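Local coordinates for putative uncharacterized protein TTHB189 (Thermus thermophilus, PDB 2ZCA) that probably serves CRISPR adaptive immunity as the small Cse2 (CasB) protein of the type I-E system, which defends the cell against viruses and plasmids, at residues D9-L14 against A25-S30; R84-K89 against A94-R99; L101-A106 against A147-E152. All coordinates share one frame; numbering follows the deposited sequence.

Interaction 1: D9-L14 against A25-S30; sequences DWLKRL and AAFRRS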
loop_
_atom_site.group_PDB
_atom_site.type_symbol
_atom_site.label_atom_id
_atom_site.label_comp_id
_atom_site.label_asym_id
_atom_site.label_seq_id
_atom_site.Cartn_x
_atom_site.Cartn_y
_atom_site.Cartn_z
ATOM N N ASP A 9 1.095 4.236 -12.309
ATOM C CA ASP A 9 1.528 5.076 -13.420
ATOM C C ASP A 9 1.443 6.539 -12.984
ATOM O O ASP A 9 2.346 7.336 -13.246
ATOM C CB ASP A 9 0.631 4.850 -14.640
ATOM C CG ASP A 9 1.088 5.640 -15.853
ATOM O OD1 ASP A 9 2.179 5.341 -16.384
ATOM O OD2 ASP A 9 0.360 6.563 -16.279
ATOM N N TRP A 10 0.346 6.881 -12.316
ATOM C CA TRP A 10 0.132 8.240 -11.831
ATOM C C TRP A 10 1.231 8.646 -10.854
ATOM O O TRP A 10 1.810 9.729 -10.970
ATOM C CB TRP A 10 -1.243 8.344 -11.162
ATOM C CG TRP A 10 -1.514 9.672 -10.504
ATOM C CD1 TRP A 10 -1.244 10.019 -9.210
ATOM C CD2 TRP A 10 -2.085 10.834 -11.119
ATOM N NE1 TRP A 10 -1.610 11.327 -8.980
ATOM C CE2 TRP A 10 -2.129 11.850 -10.135
ATOM C CE3 TRP A 10 -2.562 11.118 -12.406
ATOM C CZ2 TRP A 10 -2.634 13.128 -10.399
ATOM C CZ3 TRP A 10 -3.065 12.392 -12.668
ATOM C CH2 TRP A 10 -3.094 13.379 -11.667
ATOM N N LEU A 11 1.523 7.779 -9.888
ATOM C CA LEU A 11 2.564 8.072 -8.910
ATOM C C LEU A 11 3.928 8.206 -9.582
ATOM O O LEU A 11 4.698 9.103 -9.247
ATOM C CB LEU A 11 2.605 6.983 -7.834
ATOM C CG LEU A 11 1.349 6.935 -6.955
ATOM C CD1 LEU A 11 1.415 5.741 -6.006
ATOM C CD2 LEU A 11 1.229 8.233 -6.169
ATOM N N LYS A 12 4.222 7.324 -10.536
ATOM C CA LYS A 12 5.498 7.376 -11.247
ATOM C C LYS A 12 5.628 8.668 -12.047
ATOM O O LYS A 12 6.716 9.241 -12.152
ATOM C CB LYS A 12 5.643 6.168 -12.179
ATOM C CG LYS A 12 6.026 4.886 -11.459
ATOM C CD LYS A 12 7.396 5.038 -10.816
ATOM C CE LYS A 12 7.754 3.847 -9.945
ATOM N NZ LYS A 12 9.083 4.046 -9.306
ATOM N N ARG A 13 4.516 9.126 -12.612
ATOM C CA ARG A 13 4.514 10.362 -13.384
ATOM C C ARG A 13 4.802 11.533 -12.443
ATOM O O ARG A 13 5.566 12.441 -12.781
ATOM C CB ARG A 13 3.159 10.554 -14.066
ATOM C CG ARG A 13 3.046 11.828 -14.878
ATOM C CD ARG A 13 1.675 11.950 -15.528
ATOM N NE ARG A 13 1.561 13.164 -16.332
ATOM C CZ ARG A 13 0.470 13.517 -17.004
ATOM N NH1 ARG A 13 -0.610 12.747 -16.971
ATOM N NH2 ARG A 13 0.459 14.639 -17.713
ATOM N N LEU A 14 4.186 11.499 -11.262
ATOM C CA LEU A 14 4.370 12.536 -10.251
ATOM C C LEU A 14 5.823 12.586 -9.798
ATOM O O LEU A 14 6.411 13.659 -9.669
ATOM C CB LEU A 14 3.495 12.248 -9.027
ATOM C CG LEU A 14 2.447 13.263 -8.574
ATOM C CD1 LEU A 14 1.832 12.779 -7.265
ATOM C CD2 LEU A 14 3.077 14.630 -8.384
ATOM N N ALA A 25 6.695 14.853 0.285
ATOM C CA ALA A 25 6.615 15.444 1.613
ATOM C C ALA A 25 5.207 15.296 2.177
ATOM O O ALA A 25 5.032 14.963 3.352
ATOM C CB ALA A 25 7.011 16.921 1.559
ATOM N N ALA A 26 4.201 15.537 1.338
ATOM C CA ALA A 26 2.815 15.424 1.779
ATOM C C ALA A 26 2.436 13.966 2.021
ATOM O O ALA A 26 1.810 13.643 3.031
ATOM C CB ALA A 26 1.880 16.042 0.746
ATOM N N PHE A 27 2.810 13.090 1.091
ATOM C CA PHE A 27 2.498 11.673 1.235
ATOM C C PHE A 27 3.193 11.084 2.460
ATOM O O PHE A 27 2.586 10.340 3.235
ATOM C CB PHE A 27 2.931 10.878 -0.005
ATOM C CG PHE A 27 2.130 11.176 -1.245
ATOM C CD1 PHE A 27 0.809 11.604 -1.162
ATOM C CD2 PHE A 27 2.686 10.969 -2.506
ATOM C CE1 PHE A 27 0.053 11.820 -2.320
ATOM C CE2 PHE A 27 1.937 11.180 -3.668
ATOM C CZ PHE A 27 0.619 11.606 -3.573
ATOM N N ARG A 28 4.469 11.414 2.635
ATOM C CA ARG A 28 5.224 10.886 3.765
ATOM C C ARG A 28 4.633 11.353 5.088
ATOM O O ARG A 28 4.450 10.559 6.009
ATOM C CB ARG A 28 6.697 11.305 3.665
ATOM C CG ARG A 28 7.553 10.794 4.813
ATOM C CD ARG A 28 7.648 9.267 4.822
ATOM N NE ARG A 28 8.409 8.786 5.971
ATOM C CZ ARG A 28 7.977 8.810 7.227
ATOM N NH1 ARG A 28 6.770 9.286 7.516
ATOM N NH2 ARG A 28 8.761 8.376 8.205
ATOM N N ARG A 29 4.322 12.639 5.180
ATOM C CA ARG A 29 3.749 13.178 6.400
ATOM C C ARG A 29 2.354 12.608 6.677
ATOM O O ARG A 29 1.956 12.480 7.834
ATOM C CB ARG A 29 3.694 14.707 6.323
ATOM C CG ARG A 29 3.036 15.374 7.522
ATOM C CD ARG A 29 3.701 14.970 8.833
ATOM N NE ARG A 29 3.078 15.630 9.976
ATOM C CZ ARG A 29 3.353 15.351 11.248
ATOM N NH1 ARG A 29 4.245 14.417 11.549
ATOM N NH2 ARG A 29 2.732 16.006 12.220
ATOM N N SER A 30 1.623 12.244 5.623
ATOM C CA SER A 30 0.276 11.698 5.794
ATOM C C SER A 30 0.246 10.386 6.580
ATOM O O SER A 30 -0.814 9.964 7.039
ATOM C CB SER A 30 -0.403 11.472 4.439
ATOM O OG SER A 30 0.116 10.326 3.781
#
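Two consecutive helices at the start of this all-helical Cse2 fold, helix 3-15 and helix 20-29, are joined by a short turn, and here their side chains meet in a small, wholly apolar contact. Phe27 supplies one side of it alone. Its ring reaches from the second helix toward two leucines about one helical turn apart, Leu11 and Leu14, and both touch the same ring corner. The methyl CD2 of Leu11 lies 3.9 Å from CE2 of Phe27, the two side chains meeting at a slant. Leu14 and Phe27 point at each other from opposite directions, and CD1 of Leu14 also approaches CE2 of Phe27 to 3.9 Å. Both methyls meet the ring obliquely.

The CA atoms of Leu11 and Phe27 are 10.8 Å apart, a wide spacing bridged by the long aromatic side chain, which suits phenylalanine to this place. In Phe27, CG lies beside the backbone N (chi1 -69°), which directs the ring toward the first helix. Leu14 has an unusual first torsion of -121°, away from the staggered positions, which may reflect some strain. All three residues are buried. Val45 of helix 42-49 and Ala70 of helix 56-71 also touch Phe27, while Tyr44 packs on Leu14. Beyond the shared corner, the same Leu14 methyl extends along the ring rim, its CD1 lying 4.1 Å from CZ of Phe27.

Interaction 2: R84-K89 against A94-R99; sequences RALWEK and ASVEKR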
loop_
_atom_site.group_PDB
_atom_site.type_symbol
_atom_site.label_atom_id
_atom_site.label_comp_id
_atom_site.label_asym_id
_atom_site.label_seq_id
_atom_site.Cartn_x
_atom_site.Cartn_y
_atom_site.Cartn_z
ATOM N N ARG A 84 5.493 -11.665 -0.009
ATOM C CA ARG A 84 6.775 -12.284 -0.319
ATOM C C ARG A 84 7.899 -11.545 0.407
ATOM O O ARG A 84 8.821 -12.164 0.937
ATOM C CB ARG A 84 7.008 -12.286 -1.834
ATOM C CG ARG A 84 6.109 -13.288 -2.562
ATOM C CD ARG A 84 6.045 -13.071 -4.070
ATOM N NE ARG A 84 5.173 -14.060 -4.704
ATOM C CZ ARG A 84 4.741 -13.995 -5.961
ATOM N NH1 ARG A 84 5.098 -12.981 -6.741
ATOM N NH2 ARG A 84 3.949 -14.946 -6.440
ATOM N N ALA A 85 7.812 -10.219 0.446
ATOM C CA ALA A 85 8.823 -9.418 1.125
ATOM C C ALA A 85 8.838 -9.724 2.620
ATOM O O ALA A 85 9.897 -9.695 3.255
ATOM C CB ALA A 85 8.559 -7.931 0.898
ATOM N N LEU A 86 7.666 -10.005 3.186
ATOM C CA LEU A 86 7.577 -10.327 4.604
ATOM C C LEU A 86 8.201 -11.691 4.876
ATOM O O LEU A 86 8.864 -11.882 5.896
ATOM C CB LEU A 86 6.119 -10.302 5.079
ATOM C CG LEU A 86 5.543 -8.897 5.318
ATOM C CD1 LEU A 86 4.027 -8.955 5.489
ATOM C CD2 LEU A 86 6.202 -8.288 6.554
ATOM N N TRP A 87 7.992 -12.640 3.970
ATOM C CA TRP A 87 8.580 -13.964 4.152
ATOM C C TRP A 87 10.102 -13.839 4.195
ATOM O O TRP A 87 10.765 -14.451 5.032
ATOM C CB TRP A 87 8.193 -14.906 3.008
ATOM C CG TRP A 87 8.820 -16.258 3.156
ATOM C CD1 TRP A 87 8.367 -17.293 3.922
ATOM C CD2 TRP A 87 10.062 -16.691 2.591
ATOM N NE1 TRP A 87 9.253 -18.342 3.874
ATOM C CE2 TRP A 87 10.303 -18.000 3.064
ATOM C CE3 TRP A 87 10.998 -16.099 1.733
ATOM C CZ2 TRP A 87 11.444 -18.728 2.710
ATOM C CZ3 TRP A 87 12.134 -16.823 1.380
ATOM C CH2 TRP A 87 12.344 -18.125 1.869
ATOM N N GLU A 88 10.655 -13.040 3.289
ATOM C CA GLU A 88 12.097 -12.853 3.229
ATOM C C GLU A 88 12.607 -12.238 4.521
ATOM O O GLU A 88 13.659 -12.622 5.030
ATOM C CB GLU A 88 12.464 -11.976 2.024
ATOM C CG GLU A 88 12.096 -12.630 0.701
ATOM C CD GLU A 88 12.458 -11.800 -0.513
ATOM O OE1 GLU A 88 12.268 -12.302 -1.642
ATOM O OE2 GLU A 88 12.931 -10.656 -0.348
ATOM N N LYS A 89 11.843 -11.295 5.060
ATOM C CA LYS A 89 12.207 -10.631 6.304
ATOM C C LYS A 89 12.116 -11.608 7.478
ATOM O O LYS A 89 12.908 -11.541 8.414
ATOM C CB LYS A 89 11.269 -9.444 6.551
ATOM C CG LYS A 89 11.532 -8.678 7.841
ATOM C CD LYS A 89 12.850 -7.928 7.793
ATOM C CE LYS A 89 13.046 -7.087 9.046
ATOM N NZ LYS A 89 14.341 -6.354 9.027
ATOM N N ALA A 94 11.893 -14.798 13.204
ATOM C CA ALA A 94 10.704 -15.636 13.306
ATOM C C ALA A 94 9.451 -14.866 13.722
ATOM O O ALA A 94 8.347 -15.191 13.286
ATOM C CB ALA A 94 10.959 -16.775 14.287
ATOM N N SER A 95 9.628 -13.850 14.564
ATOM C CA SER A 95 8.514 -13.039 15.050
ATOM C C SER A 95 7.778 -12.301 13.935
ATOM O O SER A 95 6.625 -11.902 14.101
ATOM C CB SER A 95 9.016 -12.029 16.086
ATOM O OG SER A 95 10.013 -11.186 15.532
ATOM N N VAL A 96 8.448 -12.112 12.805
ATOM C CA VAL A 96 7.842 -11.424 11.671
ATOM C C VAL A 96 6.608 -12.181 11.181
ATOM O O VAL A 96 5.657 -11.578 10.680
ATOM C CB VAL A 96 8.847 -11.286 10.499
ATOM C CG1 VAL A 96 8.178 -10.617 9.312
ATOM C CG2 VAL A 96 10.056 -10.474 10.944
ATOM N N GLU A 97 6.613 -13.502 11.335
ATOM C CA GLU A 97 5.476 -14.290 10.882
ATOM C C GLU A 97 4.205 -13.955 11.655
ATOM O O GLU A 97 3.113 -13.948 11.085
ATOM C CB GLU A 97 5.759 -15.787 10.997
ATOM C CG GLU A 97 4.690 -16.610 10.313
ATOM C CD GLU A 97 4.959 -18.093 10.347
ATOM O OE1 GLU A 97 4.113 -18.844 9.821
ATOM O OE2 GLU A 97 6.004 -18.507 10.894
ATOM N N LYS A 98 4.342 -13.690 12.951
ATOM C CA LYS A 98 3.184 -13.341 13.765
ATOM C C LYS A 98 2.617 -11.996 13.314
ATOM O O LYS A 98 1.408 -11.767 13.384
ATOM C CB LYS A 98 3.560 -13.283 15.248
ATOM C CG LYS A 98 3.913 -14.637 15.845
ATOM C CD LYS A 98 4.255 -14.518 17.323
ATOM C CE LYS A 98 4.583 -15.876 17.931
ATOM N NZ LYS A 98 3.444 -16.828 17.812
ATOM N N ARG A 99 3.490 -11.101 12.861
ATOM C CA ARG A 99 3.026 -9.805 12.381
ATOM C C ARG A 99 2.281 -10.019 11.071
ATOM O O ARG A 99 1.264 -9.380 10.809
ATOM C CB ARG A 99 4.198 -8.846 12.154
ATOM C CG ARG A 99 4.809 -8.299 13.428
ATOM C CD ARG A 99 5.612 -7.035 13.143
ATOM N NE ARG A 99 6.160 -6.442 14.359
ATOM C CZ ARG A 99 7.159 -6.964 15.063
ATOM N NH1 ARG A 99 7.729 -8.097 14.670
ATOM N NH2 ARG A 99 7.585 -6.358 16.163
#
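Val96 meets Leu86 and Lys89 with its two methyls: CG1 faces Leu86 and also nears Lys89, while CG2 lies on Lys89. CG1 of Val96 sits 3.7 Å from the backbone O of Leu86, and the same methyl lies 4.1 Å from CD2 of that leucine, whose side chain it crosses obliquely. The other methyl, CG2 of Val96, approaches CG of Lys89 to 3.9 Å, the two side chains crossing at about a right angle. A beta-branched residue suits this place because its fork, set directly on CB, presents two methyls to residues about one turn apart on the facing helix. With CG1 anti to the backbone N (chi1 178°) and CG2 beside it, the fork straddles Leu86 and Lys89.

Lys89 gives the contact only its aliphatic root. Its chain bends at chi2 (68°), and the ammonium leads away to a salt bridge with Glu123. The hydrocarbon part can thus pack against valine while the charge is paired elsewhere, which is what makes lysine suitable at a partly exposed edge.

Farther out, Leu121 of helix 111-121 touches both Val96 and Lys89. Leu86 continues inward to Phe100 and Leu103 of helix 96-104 and to Tyr153 of helix 144-155. The nearest CA atoms, those of Lys89 and Val96, are 7.0 Å apart, close enough for a methyl to rest on a backbone carbonyl. This is the close end of a helical hairpin, in which helix 82-90 and helix 96-104 are joined by a short connection within the all-helical Cse2 fold.

Interaction 3: L101-A106 against A147-E152; sequences LALLEA and ARWARE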
loop_
_atom_site.group_PDB
_atom_site.type_symbol
_atom_site.label_atom_id
_atom_site.label_comp_id
_atom_site.label_asym_id
_atom_site.label_seq_id
_atom_site.Cartn_x
_atom_site.Cartn_y
_atom_site.Cartn_z
ATOM N N LEU A 101 0.638 -12.750 10.110
ATOM C CA LEU A 101 -0.683 -13.316 10.377
ATOM C C LEU A 101 -1.658 -12.276 10.922
ATOM O O LEU A 101 -2.838 -12.281 10.568
ATOM C CB LEU A 101 -0.574 -14.501 11.339
ATOM C CG LEU A 101 0.159 -15.700 10.724
ATOM C CD1 LEU A 101 0.277 -16.815 11.752
ATOM C CD2 LEU A 101 -0.586 -16.187 9.491
ATOM N N ALA A 102 -1.167 -11.380 11.775
ATOM C CA ALA A 102 -2.014 -10.333 12.344
ATOM C C ALA A 102 -2.460 -9.375 11.245
ATOM O O ALA A 102 -3.540 -8.782 11.315
ATOM C CB ALA A 102 -1.260 -9.573 13.431
ATOM N N LEU A 103 -1.615 -9.217 10.233
ATOM C CA LEU A 103 -1.936 -8.351 9.108
ATOM C C LEU A 103 -3.101 -8.976 8.340
ATOM O O LEU A 103 -4.081 -8.305 8.013
ATOM C CB LEU A 103 -0.713 -8.197 8.199
ATOM C CG LEU A 103 -0.900 -7.355 6.938
ATOM C CD1 LEU A 103 -1.440 -5.987 7.309
ATOM C CD2 LEU A 103 0.430 -7.242 6.206
ATOM N N LEU A 104 -3.001 -10.273 8.067
ATOM C CA LEU A 104 -4.072 -10.959 7.354
ATOM C C LEU A 104 -5.380 -10.909 8.148
ATOM O O LEU A 104 -6.466 -10.921 7.572
ATOM C CB LEU A 104 -3.698 -12.424 7.106
ATOM C CG LEU A 104 -2.452 -12.715 6.271
ATOM C CD1 LEU A 104 -2.294 -14.227 6.124
ATOM C CD2 LEU A 104 -2.580 -12.060 4.899
ATOM N N GLU A 105 -5.271 -10.842 9.471
ATOM C CA GLU A 105 -6.447 -10.820 10.345
ATOM C C GLU A 105 -6.985 -9.424 10.654
ATOM O O GLU A 105 -8.012 -9.290 11.312
ATOM C CB GLU A 105 -6.113 -11.531 11.664
ATOM C CG GLU A 105 -5.689 -12.983 11.489
ATOM C CD GLU A 105 -4.784 -13.486 12.605
ATOM O OE1 GLU A 105 -4.479 -12.711 13.542
ATOM O OE2 GLU A 105 -4.371 -14.664 12.538
ATOM N N ALA A 106 -6.306 -8.391 10.170
ATOM C CA ALA A 106 -6.716 -7.014 10.440
ATOM C C ALA A 106 -8.063 -6.614 9.849
ATOM O O ALA A 106 -8.362 -6.922 8.691
ATOM C CB ALA A 106 -5.637 -6.047 9.944
ATOM N N ALA A 147 -6.241 -14.957 1.675
ATOM C CA ALA A 147 -5.849 -16.337 1.413
ATOM C C ALA A 147 -4.714 -16.378 0.393
ATOM O O ALA A 147 -3.804 -17.198 0.507
ATOM C CB ALA A 147 -7.042 -17.140 0.902
ATOM N N ARG A 148 -4.760 -15.489 -0.598
ATOM C CA ARG A 148 -3.716 -15.461 -1.620
ATOM C C ARG A 148 -2.398 -14.967 -1.030
ATOM O O ARG A 148 -1.324 -15.416 -1.435
ATOM C CB ARG A 148 -4.117 -14.566 -2.797
ATOM C CG ARG A 148 -3.405 -14.932 -4.101
ATOM C CD ARG A 148 -3.414 -13.782 -5.100
ATOM N NE ARG A 148 -2.436 -12.761 -4.734
ATOM C CZ ARG A 148 -2.728 -11.480 -4.528
ATOM N NH1 ARG A 148 -1.766 -10.627 -4.199
ATOM N NH2 ARG A 148 -3.979 -11.055 -4.648
ATOM N N TRP A 149 -2.473 -14.040 -0.079
ATOM C CA TRP A 149 -1.257 -13.542 0.555
ATOM C C TRP A 149 -0.611 -14.703 1.301
ATOM O O TRP A 149 0.608 -14.877 1.271
ATOM C CB TRP A 149 -1.581 -12.400 1.523
ATOM C CG TRP A 149 -1.709 -11.072 0.844
ATOM C CD1 TRP A 149 -2.152 -10.839 -0.427
ATOM C CD2 TRP A 149 -1.420 -9.788 1.408
ATOM N NE1 TRP A 149 -2.157 -9.487 -0.690
ATOM C CE2 TRP A 149 -1.711 -8.819 0.421
ATOM C CE3 TRP A 149 -0.942 -9.361 2.655
ATOM C CZ2 TRP A 149 -1.541 -7.446 0.640
ATOM C CZ3 TRP A 149 -0.771 -7.993 2.872
ATOM C CH2 TRP A 149 -1.071 -7.055 1.867
ATOM N N ALA A 150 -1.437 -15.502 1.966
ATOM C CA ALA A 150 -0.931 -16.653 2.699
ATOM C C ALA A 150 -0.241 -17.600 1.719
ATOM O O ALA A 150 0.807 -18.165 2.029
ATOM C CB ALA A 150 -2.070 -17.365 3.417
ATOM N N ARG A 151 -0.831 -17.756 0.536
ATOM C CA ARG A 151 -0.273 -18.619 -0.506
ATOM C C ARG A 151 1.093 -18.095 -0.959
ATOM O O ARG A 151 2.037 -18.864 -1.146
ATOM C CB ARG A 151 -1.214 -18.667 -1.715
ATOM C CG ARG A 151 -0.810 -19.671 -2.798
ATOM C CD ARG A 151 -1.676 -19.521 -4.050
ATOM N NE ARG A 151 -1.319 -18.329 -4.817
ATOM C CZ ARG A 151 -2.082 -17.788 -5.765
ATOM N NH1 ARG A 151 -3.253 -18.329 -6.068
ATOM N NH2 ARG A 151 -1.668 -16.707 -6.416
ATOM N N GLU A 152 1.193 -16.781 -1.140
ATOM C CA GLU A 152 2.448 -16.172 -1.570
ATOM C C GLU A 152 3.525 -16.293 -0.493
ATOM O O GLU A 152 4.690 -16.564 -0.792
ATOM C CB GLU A 152 2.232 -14.691 -1.908
ATOM C CG GLU A 152 1.108 -14.433 -2.898
ATOM C CD GLU A 152 0.916 -12.956 -3.207
ATOM O OE1 GLU A 152 1.264 -12.112 -2.350
ATOM O OE2 GLU A 152 0.403 -12.640 -4.302
#
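This is a buried helix-to-helix contact in the all-helical Cse2 fold, where the end of helix 96-104 packs against helix 144-155, the last helix of the modelled chain. Trp149 lies against two successive leucines. CD2 of Leu103 meets the indole at its edge, close to the ring plane, 3.6 Å from CZ3 of Trp149. Leu104 comes in nearer the root of the same side chain, its CD2 lying 3.5 Å from CB of Trp149 and oblique to the ring. The single methyl of Ala150, CB, meets the other branch of Leu104, CD1, at 4.2 Å, a small apolar group at the partly exposed edge. The closest CA pair is Leu104 and Trp149, 7.8 Å apart.

The two leucines reach the indole through different first torsions: CG of Leu103 is anti to the backbone N (chi1 178°), whereas that of Leu104 lies beside it (chi1 -61°). Tryptophan is apt here because its benzo end is wholly apolar, while its one polar atom, NE1, is satisfied by a hydrogen bond to Asp134. Asp134 also forms a salt bridge with Arg148. Within helix 144-155, Arg148 grips Glu152, one turn farther on, side-on: NE of Arg148 is 2.9 Å from OE2 of Glu152, NH1 of Arg148 3.0 Å from that same oxygen, and both nitrogens approach from one face of the carboxylate.

All three contacts join helices chiefly through hydrocarbon contacts, with no hydrogen bond across any of them. Interactions 2 and 3 share helix 96-104, with centres about 11 Å apart, and they touch where Leu86 meets Leu103 and Arg84 lies against Glu152. Interaction 1 belongs to a separate helix pair on the opposite side of the chain's centre, about 26 Å from each of the others, centre to centre. Its touching residues are all buried, whereas the other two include partly exposed Lys89 and Ala150. An aromatic ring dominates interactions 1 and 3; a branched aliphatic does so in interaction 2, where the nearest CA atoms are closest.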